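Local coordinates for cell envelope-related transcriptional attenuator domain-containing protein (Streptococcus agalactiae, PDB 3OKZ) that is of unknown function but probably acts in building the cell envelope, as LytR/CpsA/Psr relatives do in attaching glycopolymers to the wall, at residues V66-S71 / T288-Y293; T60-D65 / Y244-E249; P147-V152 / Q164-S169. One frame throughout, in Å; residues are numbered along the deposited sequence.

How the contacts relate
Following the chain from the N terminus, strand 56-62 is followed, after a short loop, by strand 67-69, so the first halves of contact 2 and contact 1 are consecutive. Contact 3 opens and closes next, joining 147-152 to 164-169 within a small excursion that lies inside both larger loops. The chain then returns at 244-249 to close contact 2 and at 288-293 to close contact 1, so these two cross. Contact 2 ties two neighbouring strands of the main mixed sheet; contact 1 fixes the C-terminal tail to the small two-stranded sheet, and Tyr-293 touches Glu-249. Contact 3 lies apart, its centre about 23 Å from that of contact 2 and about 32 Å from that of contact 1.

Contact 1: V66-S71 / T288-Y293; sequences VLIKLS and TSAILY
Leu-67 meets Ile-291 twice, once through its backbone and once through its side chain. Its carbonyl O accepts the N-H of Ile-291 (N to O 3.2 Å), the donor standing 35° out of the carbonyl plane. Its CG lies anti to the backbone N (chi1 -172°), which carries CD2 against the branch point of Ile-291, 3.6 Å from CB and equally near CG2; the two side chains lie at a slant to one another. Leu-67 also packs on Tyr-259 and Ile-261 of strand 258-261.

Ile-68 sits against Ala-290, with 3.9 Å between the two CA atoms. CG1 of Ile-68 lies over this alanine, 3.4 Å from its CB, while CD1 reaches on toward OG of Ser-289. Further out, Ile-68 packs on Thr-100 and Leu-104 of helix 93-105.

This pair is a single antiparallel-type bridge, a non-hydrogen-bonded pair, between segments running in roughly opposite directions, flanked by one backbone bond before it and one after it. Strand 67-69 already pairs antiparallel with 82-84, and the C-terminal tail is thus laid beside a small two-stranded sheet without becoming a regular strand itself.

The second bond comes from Lys-69, whose N donates to O of Ser-289 at 2.9 Å. CD1 of Ile-291 reaches the strand backbone, 3.6 Å from N of Lys-69. The lysine chain itself leads off, its NZ making a weak hydrogen bond with O of Gly-80.

Ser-71 brings its OG to 3.9 Å from OG of Ser-289, without a bond between them; its hydroxyl is instead hydrogen-bonded to Asp-103. On the opposing segment OG1 of Thr-288 accepts from N of Ala-290, an ST turn around Ser-289, and that threonine hydroxyl also bonds to O of Leu-104.

Contact 2: T60-D65 / Y244-E249; sequences TSLERD and YQLKGE
Gln-245 lays its bent side chain alongside Ser-61, with OE1 3.2 Å from the serine CB. The fold of the chain at chi2 (67°) swings the amide across toward strand 56-62, where NE2 still donates to O of Leu-246 at 3.1 Å; the acceptor lies in the plane of the Gln-245 amide, but NE2 stands above the Leu-246 carbonyl plane. NE2 also lies near O of Ser-61, at an angle too poor for a bond. The amide is thus held at both ends, since OE1 takes a hydrogen bond from Arg-187.

The backbones pair in parallel register: Thr-60 beside Tyr-244, Ser-61 beside Gln-245, Leu-62 beside Leu-246. Ser-61 donates its N-H to O of Tyr-244 (2.9 Å) and accepts from N of Leu-246 (3.0 Å), so this one residue makes both backbone bonds. On the face with Thr-60 and Leu-62, CD2 of Leu-246 touches CD2 of Leu-62 at 3.9 Å, and OG1 of Thr-60 approaches CB of Tyr-244 at 3.7 Å. Past the strand, Glu-63 places CB 3.5 Å from O of Leu-246, while OE2 accepts the N-H of Asp-65 through its anti lone pair.

The pair lies within the mixed sheet that characterises this family's domain, 56-62 also bonding to strand 41-51 and 241-252 pairing antiparallel with 258-261 on its other edge. Helix 178-200 covers the face of Ser-61 and Gln-245; helix 264-277 packs on Leu-246, its Arg-273 making a cation-pi contact with Tyr-244.

Contact 3: P147-V152 / Q164-S169; sequences PEYKAV and QALVYS
The 147-152 chain makes an inverse gamma turn centred on Tyr-149 and then passes the short helix 162-168, the CA of Ala-151 lying 5.5 Å from the CA of Gln-164. Apolar side chains carry most of the contact.

The CB of Tyr-149 points toward the helix, with CG anti to its own carbonyl carbon (chi1 -62°). The CD2-CE2 bond of the ring meets one methyl: CE2 is 3.4 Å from CD2 of Leu-166, and CD2 of the tyrosine is 3.8 Å from that same methyl, which approaches obliquely. Val-167, one residue on, spreads its two branches about the Ala-151 carbonyl. Its CG1 comes to 3.4 Å and its CG2 to 3.5 Å from Ala-151 O, and CG2 also touches the Ala-151 CB at 3.9 Å. The CB of Ala-151 points toward the helix.

Helix 162-168 also packs against two longer helices: Leu-166 lies on Met-117 and Val-121 of helix 117-126, and Tyr-168 on Val-189 of helix 178-200. The arrangement is that of an irregular loop, leading from strand 140-141 into strand 152-153, packed against the short helix 162-168 within the LytR/CpsA/Psr domain.

Contact 1: V66-S71 / T288-Y293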
ATOM      1  N   VAL A  66       3.663  12.509   0.018  1.00 22.27           N
ATOM      2  CA  VAL A  66       5.004  12.653   0.581  1.00 22.00           C
ATOM      3  C   VAL A  66       5.987  13.187  -0.467  1.00 20.71           C
ATOM      4  O   VAL A  66       6.035  12.693  -1.597  1.00 12.88           O
ATOM      5  CB  VAL A  66       5.496  11.300   1.132  1.00 16.76           C
ATOM      6  CG1 VAL A  66       6.987  11.333   1.380  1.00 19.64           C
ATOM      7  CG2 VAL A  66       4.767  10.994   2.428  1.00 10.35           C
ATOM      8  N   LEU A  67       6.761  14.204  -0.097  1.00 27.64           N
ATOM      9  CA  LEU A  67       7.730  14.808  -1.016  1.00 17.13           C
ATOM     10  C   LEU A  67       8.969  13.934  -1.112  1.00 23.56           C
ATOM     11  O   LEU A  67       9.672  13.741  -0.117  1.00 39.67           O
ATOM     12  CB  LEU A  67       8.123  16.199  -0.517  1.00  8.23           C
ATOM     13  CG  LEU A  67       8.977  17.082  -1.415  1.00 10.35           C
ATOM     14  CD1 LEU A  67       8.242  17.377  -2.714  1.00  6.94           C
ATOM     15  CD2 LEU A  67       9.290  18.357  -0.676  1.00 26.10           C
ATOM     16  N   ILE A  68       9.256  13.423  -2.304  1.00 24.98           N
ATOM     17  CA  ILE A  68      10.408  12.545  -2.471  1.00 19.81           C
ATOM     18  C   ILE A  68      11.152  12.761  -3.790  1.00 27.47           C
ATOM     19  O   ILE A  68      10.580  13.250  -4.762  1.00 32.14           O
ATOM     20  CB  ILE A  68       9.956  11.055  -2.394  1.00  6.62           C
ATOM     21  CG1 ILE A  68      11.026  10.206  -1.702  1.00 11.88           C
ATOM     22  CG2 ILE A  68       9.737  10.494  -3.795  1.00  6.73           C
ATOM     23  CD1 ILE A  68      10.587   8.785  -1.440  1.00 11.28           C
ATOM     24  N   LYS A  69      12.430  12.395  -3.816  1.00 32.23           N
ATOM     25  CA  LYS A  69      13.237  12.506  -5.030  1.00 28.74           C
ATOM     26  C   LYS A  69      13.097  11.164  -5.738  1.00 38.66           C
ATOM     27  O   LYS A  69      13.813  10.210  -5.428  1.00 41.43           O
ATOM     28  CB  LYS A  69      14.705  12.756  -4.675  1.00 28.74           C
ATOM     29  CG  LYS A  69      15.669  12.701  -5.853  1.00 40.79           C
ATOM     30  CD  LYS A  69      17.101  12.904  -5.366  1.00 47.86           C
ATOM     31  CE  LYS A  69      18.104  12.911  -6.511  1.00 50.02           C
ATOM     32  NZ  LYS A  69      17.819  13.981  -7.520  1.00 45.68           N
ATOM     33  N   LEU A  70      12.163  11.089  -6.678  1.00 37.92           N
ATOM     34  CA  LEU A  70      11.919   9.849  -7.400  1.00 27.91           C
ATOM     35  C   LEU A  70      13.167   9.083  -7.781  1.00 33.43           C
ATOM     36  O   LEU A  70      14.124   9.654  -8.291  1.00 44.03           O
ATOM     37  CB  LEU A  70      11.137  10.113  -8.677  1.00 14.19           C
ATOM     38  CG  LEU A  70       9.841  10.894  -8.553  1.00 18.65           C
ATOM     39  CD1 LEU A  70       9.160  10.928  -9.925  1.00 24.02           C
ATOM     40  CD2 LEU A  70       8.949  10.239  -7.501  1.00 13.49           C
ATOM     41  N   SER A  71      13.142   7.781  -7.529  1.00 42.08           N
ATOM     42  CA  SER A  71      14.244   6.904  -7.892  1.00 41.48           C
ATOM     43  C   SER A  71      13.676   6.073  -9.034  1.00 40.01           C
ATOM     44  O   SER A  71      12.496   5.740  -9.023  1.00 36.77           O
ATOM     45  CB  SER A  71      14.624   5.997  -6.720  1.00 40.02           C
ATOM     46  OG  SER A  71      14.988   6.762  -5.588  1.00 48.01           O
ATOM     47  N   THR A 288      17.670   8.400   3.122  1.00 19.69           N
ATOM     48  CA  THR A 288      16.409   8.288   2.403  1.00 21.29           C
ATOM     49  C   THR A 288      16.502   9.141   1.161  1.00 21.81           C
ATOM     50  O   THR A 288      17.415   9.956   1.036  1.00 36.15           O
ATOM     51  CB  THR A 288      15.230   8.833   3.230  1.00 23.33           C
ATOM     52  OG1 THR A 288      14.002   8.604   2.529  1.00 29.04           O
ATOM     53  CG2 THR A 288      15.388  10.325   3.440  1.00 22.47           C
ATOM     54  N   SER A 289      15.559   8.965   0.243  1.00 18.82           N
ATOM     55  CA  SER A 289      15.558   9.769  -0.976  1.00 26.03           C
ATOM     56  C   SER A 289      14.495  10.850  -0.859  1.00 24.25           C
ATOM     57  O   SER A 289      14.287  11.638  -1.777  1.00 21.37           O
ATOM     58  CB  SER A 289      15.293   8.891  -2.201  1.00 28.82           C
ATOM     59  OG  SER A 289      14.171   8.052  -1.996  1.00 36.28           O
ATOM     60  N   ALA A 290      13.834  10.884   0.291  1.00 31.84           N
ATOM     61  CA  ALA A 290      12.780  11.854   0.533  1.00 34.77           C
ATOM     62  C   ALA A 290      13.335  13.132   1.127  1.00 32.04           C
ATOM     63  O   ALA A 290      14.352  13.124   1.816  1.00 28.83           O
ATOM     64  CB  ALA A 290      11.708  11.264   1.454  1.00 27.08           C
ATOM     65  N   ILE A 291      12.636  14.224   0.844  1.00 23.65           N
ATOM     66  CA  ILE A 291      12.997  15.547   1.306  1.00 19.93           C
ATOM     67  C   ILE A 291      12.612  15.680   2.769  1.00 18.17           C
ATOM     68  O   ILE A 291      11.440  15.622   3.118  1.00 26.50           O
ATOM     69  CB  ILE A 291      12.262  16.608   0.468  1.00 23.52           C
ATOM     70  CG1 ILE A 291      12.795  16.592  -0.963  1.00 20.30           C
ATOM     71  CG2 ILE A 291      12.459  17.985   1.066  1.00 28.13           C
ATOM     72  CD1 ILE A 291      12.643  15.261  -1.657  1.00 28.11           C
ATOM     73  N   LEU A 292      13.598  15.848   3.633  1.00 24.65           N
ATOM     74  CA  LEU A 292      13.309  15.970   5.048  1.00 21.64           C
ATOM     75  C   LEU A 292      12.882  17.376   5.450  1.00 24.44           C
ATOM     76  O   LEU A 292      13.275  18.381   4.840  1.00 20.31           O
ATOM     77  CB  LEU A 292      14.515  15.519   5.862  1.00 19.00           C
ATOM     78  CG  LEU A 292      14.923  14.077   5.546  1.00 21.04           C
ATOM     79  CD1 LEU A 292      16.235  13.779   6.233  1.00 26.37           C
ATOM     80  CD2 LEU A 292      13.832  13.085   6.001  1.00 17.78           C
ATOM     81  N   TYR A 293      12.067  17.426   6.494  1.00 22.77           N
ATOM     82  CA  TYR A 293      11.517  18.672   7.007  1.00 23.44           C
ATOM     83  C   TYR A 293      12.577  19.657   7.431  1.00 28.24           C
ATOM     84  O   TYR A 293      12.389  20.858   7.279  1.00 25.99           O
ATOM     85  CB  TYR A 293      10.579  18.364   8.179  1.00 25.54           C
ATOM     86  CG  TYR A 293       9.912  19.561   8.814  1.00 17.60           C
ATOM     87  CD1 TYR A 293      10.493  20.220   9.894  1.00 15.00           C
ATOM     88  CD2 TYR A 293       8.668  20.009   8.363  1.00 25.90           C
ATOM     89  CE1 TYR A 293       9.847  21.294  10.517  1.00 22.33           C
ATOM     90  CE2 TYR A 293       8.015  21.083   8.979  1.00 26.67           C
ATOM     91  CZ  TYR A 293       8.607  21.717  10.056  1.00 29.10           C
ATOM     92  OH  TYR A 293       7.950  22.751  10.686  1.00 26.71           O
TER

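Contact 2: T60-D65 / Y244-E249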
ATOM      1  N   THR A  60       2.229  -0.741   6.932  1.00 16.15           N
ATOM      2  CA  THR A  60       2.500   0.678   6.952  1.00  2.74           C
ATOM      3  C   THR A  60       2.050   1.346   5.643  1.00  5.98           C
ATOM      4  O   THR A  60       2.581   1.081   4.562  1.00 10.28           O
ATOM      5  CB  THR A  60       3.991   0.921   7.251  1.00  5.65           C
ATOM      6  OG1 THR A  60       4.277   0.415   8.562  1.00  8.37           O
ATOM      7  CG2 THR A  60       4.333   2.412   7.229  1.00 10.07           C
ATOM      8  N   SER A  61       1.026   2.187   5.760  1.00 11.67           N
ATOM      9  CA  SER A  61       0.482   2.922   4.625  1.00 16.79           C
ATOM     10  C   SER A  61       1.450   4.057   4.304  1.00 12.82           C
ATOM     11  O   SER A  61       2.001   4.690   5.207  1.00 17.10           O
ATOM     12  CB  SER A  61      -0.897   3.490   4.979  1.00 18.07           C
ATOM     13  OG  SER A  61      -1.801   2.475   5.403  1.00 18.14           O
ATOM     14  N   LEU A  62       1.653   4.327   3.023  1.00 13.69           N
ATOM     15  CA  LEU A  62       2.593   5.368   2.614  1.00 13.32           C
ATOM     16  C   LEU A  62       1.878   6.521   1.928  1.00 12.70           C
ATOM     17  O   LEU A  62       1.411   6.388   0.798  1.00 19.16           O
ATOM     18  CB  LEU A  62       3.642   4.764   1.677  1.00 17.44           C
ATOM     19  CG  LEU A  62       4.170   3.398   2.139  1.00 12.19           C
ATOM     20  CD1 LEU A  62       5.151   2.801   1.111  1.00  6.67           C
ATOM     21  CD2 LEU A  62       4.827   3.565   3.495  1.00 10.71           C
ATOM     22  N   GLU A  63       1.815   7.656   2.625  1.00  8.34           N
ATOM     23  CA  GLU A  63       1.149   8.868   2.136  1.00  7.63           C
ATOM     24  C   GLU A  63       1.572   9.276   0.731  1.00 14.65           C
ATOM     25  O   GLU A  63       2.718   9.654   0.501  1.00 21.18           O
ATOM     26  CB  GLU A  63       1.412  10.025   3.100  1.00 18.06           C
ATOM     27  CG  GLU A  63       0.817  11.346   2.639  1.00 32.79           C
ATOM     28  CD  GLU A  63      -0.637  11.209   2.224  1.00 33.26           C
ATOM     29  OE1 GLU A  63      -1.456  10.756   3.054  1.00 28.74           O
ATOM     30  OE2 GLU A  63      -0.963  11.552   1.067  1.00 34.72           O
ATOM     31  N   ARG A  64       0.627   9.215  -0.200  1.00 15.08           N
ATOM     32  CA  ARG A  64       0.870   9.558  -1.606  1.00 13.48           C
ATOM     33  C   ARG A  64       1.410  10.960  -1.855  1.00 19.17           C
ATOM     34  O   ARG A  64       2.026  11.208  -2.892  1.00 31.83           O
ATOM     35  CB  ARG A  64      -0.424   9.408  -2.395  1.00 45.75           C
ATOM     36  CG  ARG A  64      -1.578  10.223  -1.802  1.00 69.29           C
ATOM     37  CD  ARG A  64      -2.791  10.205  -2.707  1.00 81.68           C
ATOM     38  NE  ARG A  64      -3.122   8.844  -3.113  1.00 90.76           N
ATOM     39  CZ  ARG A  64      -4.133   8.531  -3.912  1.00 97.65           C
ATOM     40  NH1 ARG A  64      -4.922   9.486  -4.393  1.00 92.26           N
ATOM     41  NH2 ARG A  64      -4.353   7.264  -4.233  1.00108.33           N
ATOM     42  N   ASP A  65       1.165  11.875  -0.916  1.00 27.26           N
ATOM     43  CA  ASP A  65       1.604  13.264  -1.049  1.00 22.51           C
ATOM     44  C   ASP A  65       2.996  13.546  -0.470  1.00 19.61           C
ATOM     45  O   ASP A  65       3.461  14.683  -0.473  1.00 23.00           O
ATOM     46  CB  ASP A  65       0.558  14.202  -0.414  1.00 23.41           C
ATOM     47  CG  ASP A  65      -0.736  14.300  -1.243  1.00 31.65           C
ATOM     48  OD1 ASP A  65      -1.743  14.844  -0.733  1.00 34.64           O
ATOM     49  OD2 ASP A  65      -0.750  13.844  -2.407  1.00 24.60           O
ATOM     50  N   TYR A 244       0.164   0.843  10.704  1.00 21.10           N
ATOM     51  CA  TYR A 244       0.783   2.141  10.930  1.00 24.29           C
ATOM     52  C   TYR A 244       0.654   3.018   9.698  1.00 30.36           C
ATOM     53  O   TYR A 244       0.533   2.520   8.576  1.00 36.53           O
ATOM     54  CB  TYR A 244       2.266   1.989  11.269  1.00 28.93           C
ATOM     55  CG  TYR A 244       2.563   1.024  12.394  1.00 37.10           C
ATOM     56  CD1 TYR A 244       2.459  -0.356  12.205  1.00 32.73           C
ATOM     57  CD2 TYR A 244       2.953   1.493  13.650  1.00 39.02           C
ATOM     58  CE1 TYR A 244       2.734  -1.245  13.235  1.00 30.45           C
ATOM     59  CE2 TYR A 244       3.231   0.614  14.691  1.00 38.47           C
ATOM     60  CZ  TYR A 244       3.119  -0.753  14.480  1.00 33.98           C
ATOM     61  OH  TYR A 244       3.376  -1.624  15.518  1.00 38.28           O
ATOM     62  N   GLN A 245       0.689   4.328   9.917  1.00 20.66           N
ATOM     63  CA  GLN A 245       0.585   5.298   8.836  1.00 17.77           C
ATOM     64  C   GLN A 245       1.821   6.203   8.840  1.00 25.69           C
ATOM     65  O   GLN A 245       2.157   6.822   9.850  1.00 37.66           O
ATOM     66  CB  GLN A 245      -0.690   6.146   8.995  1.00  5.12           C
ATOM     67  CG  GLN A 245      -0.827   7.288   7.970  1.00  0.01           C
ATOM     68  CD  GLN A 245      -1.039   6.805   6.546  1.00 16.90           C
ATOM     69  OE1 GLN A 245      -2.039   6.166   6.241  1.00 42.04           O
ATOM     70  NE2 GLN A 245      -0.095   7.114   5.671  1.00  9.09           N
ATOM     71  N   LEU A 246       2.506   6.260   7.706  1.00 17.81           N
ATOM     72  CA  LEU A 246       3.691   7.093   7.567  1.00 17.72           C
ATOM     73  C   LEU A 246       3.226   8.481   7.141  1.00 25.14           C
ATOM     74  O   LEU A 246       2.627   8.637   6.079  1.00 25.19           O
ATOM     75  CB  LEU A 246       4.609   6.499   6.503  1.00 16.60           C
ATOM     76  CG  LEU A 246       5.813   7.353   6.117  1.00 15.20           C
ATOM     77  CD1 LEU A 246       6.752   7.481   7.313  1.00 16.16           C
ATOM     78  CD2 LEU A 246       6.517   6.720   4.932  1.00  9.87           C
ATOM     79  N   LYS A 247       3.481   9.491   7.965  1.00 26.92           N
ATOM     80  CA  LYS A 247       3.047  10.839   7.606  1.00 26.67           C
ATOM     81  C   LYS A 247       4.009  11.953   7.998  1.00 21.91           C
ATOM     82  O   LYS A 247       4.691  11.869   9.018  1.00 30.92           O
ATOM     83  CB  LYS A 247       1.670  11.125   8.215  1.00 29.27           C
ATOM     84  CG  LYS A 247       1.581  10.833   9.701  1.00 31.54           C
ATOM     85  CD  LYS A 247       0.186  11.128  10.253  1.00 40.85           C
ATOM     86  CE  LYS A 247       0.037  10.602  11.684  1.00 50.78           C
ATOM     87  NZ  LYS A 247      -1.198  11.086  12.365  1.00 45.77           N
ATOM     88  N   GLY A 248       4.058  12.994   7.171  1.00 16.54           N
ATOM     89  CA  GLY A 248       4.914  14.129   7.465  1.00 41.05           C
ATOM     90  C   GLY A 248       4.080  15.372   7.739  1.00 42.00           C
ATOM     91  O   GLY A 248       2.849  15.307   7.737  1.00 36.36           O
ATOM     92  N   GLU A 249       4.736  16.504   7.988  1.00 38.80           N
ATOM     93  CA  GLU A 249       4.017  17.746   8.233  1.00 36.08           C
ATOM     94  C   GLU A 249       3.531  18.286   6.898  1.00 21.82           C
ATOM     95  O   GLU A 249       4.173  18.079   5.877  1.00 17.21           O
ATOM     96  CB  GLU A 249       4.927  18.777   8.897  1.00 44.13           C
ATOM     97  CG  GLU A 249       4.526  19.134  10.324  1.00 56.20           C
ATOM     98  CD  GLU A 249       4.873  18.045  11.319  1.00 65.46           C
ATOM     99  OE1 GLU A 249       4.533  16.869  11.056  1.00 70.22           O
ATOM    100  OE2 GLU A 249       5.483  18.369  12.366  1.00 64.10           O
TER

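Contact 3: P147-V152 / Q164-S169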
ATOM      1  N   PRO A 147     -19.060  10.438 -10.771  1.00 61.97           N
ATOM      2  CA  PRO A 147     -20.438   9.984 -10.994  1.00 56.29           C
ATOM      3  C   PRO A 147     -20.581   8.529 -11.431  1.00 54.64           C
ATOM      4  O   PRO A 147     -21.675   7.974 -11.385  1.00 58.36           O
ATOM      5  CB  PRO A 147     -20.962  10.965 -12.044  1.00 55.52           C
ATOM      6  CG  PRO A 147     -19.706  11.444 -12.739  1.00 58.84           C
ATOM      7  CD  PRO A 147     -18.772  11.633 -11.581  1.00 63.05           C
ATOM      8  N   GLU A 148     -19.474   7.921 -11.852  1.00 57.51           N
ATOM      9  CA  GLU A 148     -19.470   6.522 -12.288  1.00 61.70           C
ATOM     10  C   GLU A 148     -19.707   5.619 -11.081  1.00 62.55           C
ATOM     11  O   GLU A 148     -20.514   4.691 -11.122  1.00 61.21           O
ATOM     12  CB  GLU A 148     -18.124   6.153 -12.920  1.00 61.32           C
ATOM     13  CG  GLU A 148     -17.429   7.290 -13.646  1.00 70.51           C
ATOM     14  CD  GLU A 148     -16.861   8.326 -12.691  1.00 77.34           C
ATOM     15  OE1 GLU A 148     -15.939   7.985 -11.921  1.00 78.98           O
ATOM     16  OE2 GLU A 148     -17.336   9.479 -12.708  1.00 80.49           O
ATOM     17  N   TYR A 149     -18.981   5.894 -10.006  1.00 55.59           N
ATOM     18  CA  TYR A 149     -19.118   5.118  -8.790  1.00 46.08           C
ATOM     19  C   TYR A 149     -20.284   5.645  -7.974  1.00 45.93           C
ATOM     20  O   TYR A 149     -20.106   6.431  -7.043  1.00 39.00           O
ATOM     21  CB  TYR A 149     -17.815   5.172  -7.989  1.00 33.23           C
ATOM     22  CG  TYR A 149     -16.659   4.571  -8.748  1.00 31.59           C
ATOM     23  CD1 TYR A 149     -15.780   5.374  -9.469  1.00 38.61           C
ATOM     24  CD2 TYR A 149     -16.490   3.196  -8.806  1.00 37.02           C
ATOM     25  CE1 TYR A 149     -14.754   4.813 -10.235  1.00 37.81           C
ATOM     26  CE2 TYR A 149     -15.479   2.625  -9.567  1.00 45.33           C
ATOM     27  CZ  TYR A 149     -14.614   3.435 -10.279  1.00 45.10           C
ATOM     28  OH  TYR A 149     -13.620   2.860 -11.035  1.00 49.17           O
ATOM     29  N   LYS A 150     -21.482   5.194  -8.332  1.00 50.82           N
ATOM     30  CA  LYS A 150     -22.693   5.630  -7.655  1.00 56.97           C
ATOM     31  C   LYS A 150     -23.020   4.883  -6.370  1.00 44.26           C
ATOM     32  O   LYS A 150     -23.981   5.240  -5.682  1.00 44.83           O
ATOM     33  CB  LYS A 150     -23.889   5.555  -8.612  1.00 62.72           C
ATOM     34  CG  LYS A 150     -23.853   6.597  -9.729  1.00 59.94           C
ATOM     35  CD  LYS A 150     -25.153   6.634 -10.522  1.00 55.21           C
ATOM     36  CE  LYS A 150     -25.348   5.379 -11.359  1.00 54.78           C
ATOM     37  NZ  LYS A 150     -24.304   5.245 -12.416  1.00 55.20           N
ATOM     38  N   ALA A 151     -22.234   3.859  -6.039  1.00 30.20           N
ATOM     39  CA  ALA A 151     -22.478   3.087  -4.819  1.00 18.90           C
ATOM     40  C   ALA A 151     -22.103   3.898  -3.595  1.00 22.55           C
ATOM     41  O   ALA A 151     -21.291   4.831  -3.676  1.00 19.22           O
ATOM     42  CB  ALA A 151     -21.700   1.803  -4.835  1.00  9.65           C
ATOM     43  N   VAL A 152     -22.683   3.525  -2.457  1.00 19.21           N
ATOM     44  CA  VAL A 152     -22.448   4.233  -1.206  1.00 16.04           C
ATOM     45  C   VAL A 152     -22.594   3.311  -0.002  1.00 13.15           C
ATOM     46  O   VAL A 152     -23.082   2.190  -0.127  1.00 24.83           O
ATOM     47  CB  VAL A 152     -23.489   5.370  -1.020  1.00 24.75           C
ATOM     48  CG1 VAL A 152     -23.678   6.144  -2.329  1.00 24.38           C
ATOM     49  CG2 VAL A 152     -24.819   4.779  -0.533  1.00  8.69           C
ATOM     50  N   GLN A 164     -19.186  -1.389  -3.199  1.00 30.79           N
ATOM     51  CA  GLN A 164     -19.313  -0.520  -2.031  1.00 16.03           C
ATOM     52  C   GLN A 164     -17.966  -0.400  -1.355  1.00 18.81           C
ATOM     53  O   GLN A 164     -17.517   0.692  -1.032  1.00 22.94           O
ATOM     54  CB  GLN A 164     -20.294  -1.106  -1.017  1.00  0.87           C
ATOM     55  CG  GLN A 164     -21.678  -1.378  -1.547  1.00 13.15           C
ATOM     56  CD  GLN A 164     -22.624  -1.774  -0.442  1.00 19.16           C
ATOM     57  OE1 GLN A 164     -23.262  -0.923   0.176  1.00 12.66           O
ATOM     58  NE2 GLN A 164     -22.706  -3.073  -0.167  1.00 17.15           N
ATOM     59  N   ALA A 165     -17.337  -1.544  -1.129  1.00 17.27           N
ATOM     60  CA  ALA A 165     -16.029  -1.586  -0.492  1.00  0.95           C
ATOM     61  C   ALA A 165     -15.050  -0.630  -1.177  1.00 23.21           C
ATOM     62  O   ALA A 165     -14.269   0.057  -0.510  1.00 26.27           O
ATOM     63  CB  ALA A 165     -15.483  -3.016  -0.520  1.00  9.00           C
ATOM     64  N   LEU A 166     -15.096  -0.589  -2.506  1.00 21.83           N
ATOM     65  CA  LEU A 166     -14.222   0.302  -3.258  1.00 17.33           C
ATOM     66  C   LEU A 166     -14.513   1.745  -2.836  1.00 14.96           C
ATOM     67  O   LEU A 166     -13.593   2.491  -2.486  1.00 28.15           O
ATOM     68  CB  LEU A 166     -14.452   0.132  -4.762  1.00 21.22           C
ATOM     69  CG  LEU A 166     -13.739   1.116  -5.697  1.00 17.14           C
ATOM     70  CD1 LEU A 166     -12.253   1.076  -5.442  1.00 28.63           C
ATOM     71  CD2 LEU A 166     -14.025   0.758  -7.141  1.00 13.80           C
ATOM     72  N   VAL A 167     -15.793   2.120  -2.854  1.00  4.51           N
ATOM     73  CA  VAL A 167     -16.214   3.467  -2.472  1.00  2.45           C
ATOM     74  C   VAL A 167     -15.791   3.789  -1.036  1.00 15.06           C
ATOM     75  O   VAL A 167     -15.353   4.905  -0.744  1.00 18.66           O
ATOM     76  CB  VAL A 167     -17.758   3.640  -2.617  1.00 15.44           C
ATOM     77  CG1 VAL A 167     -18.174   5.063  -2.220  1.00  4.36           C
ATOM     78  CG2 VAL A 167     -18.182   3.371  -4.066  1.00 20.47           C
ATOM     79  N   TYR A 168     -15.895   2.805  -0.149  1.00 10.00           N
ATOM     80  CA  TYR A 168     -15.520   2.985   1.241  1.00  0.01           C
ATOM     81  C   TYR A 168     -14.033   3.255   1.435  1.00 12.19           C
ATOM     82  O   TYR A 168     -13.633   3.919   2.391  1.00 27.22           O
ATOM     83  CB  TYR A 168     -15.912   1.749   2.037  1.00  0.01           C
ATOM     84  CG  TYR A 168     -15.671   1.852   3.532  1.00  3.50           C
ATOM     85  CD1 TYR A 168     -16.484   2.645   4.335  1.00  5.30           C
ATOM     86  CD2 TYR A 168     -14.647   1.128   4.141  1.00 17.42           C
ATOM     87  CE1 TYR A 168     -16.293   2.706   5.702  1.00  9.74           C
ATOM     88  CE2 TYR A 168     -14.444   1.189   5.519  1.00  9.63           C
ATOM     89  CZ  TYR A 168     -15.276   1.974   6.287  1.00 10.08           C
ATOM     90  OH  TYR A 168     -15.108   1.994   7.649  1.00 20.81           O
ATOM     91  N   SER A 169     -13.198   2.747   0.540  1.00 14.29           N
ATOM     92  CA  SER A 169     -11.762   2.970   0.686  1.00 11.36           C
ATOM     93  C   SER A 169     -11.211   4.090  -0.187  1.00 18.20           C
ATOM     94  O   SER A 169     -10.000   4.310  -0.222  1.00 17.05           O
ATOM     95  CB  SER A 169     -10.999   1.681   0.406  1.00  0.01           C
ATOM     96  OG  SER A 169     -11.348   1.175  -0.863  1.00 14.98           O
TER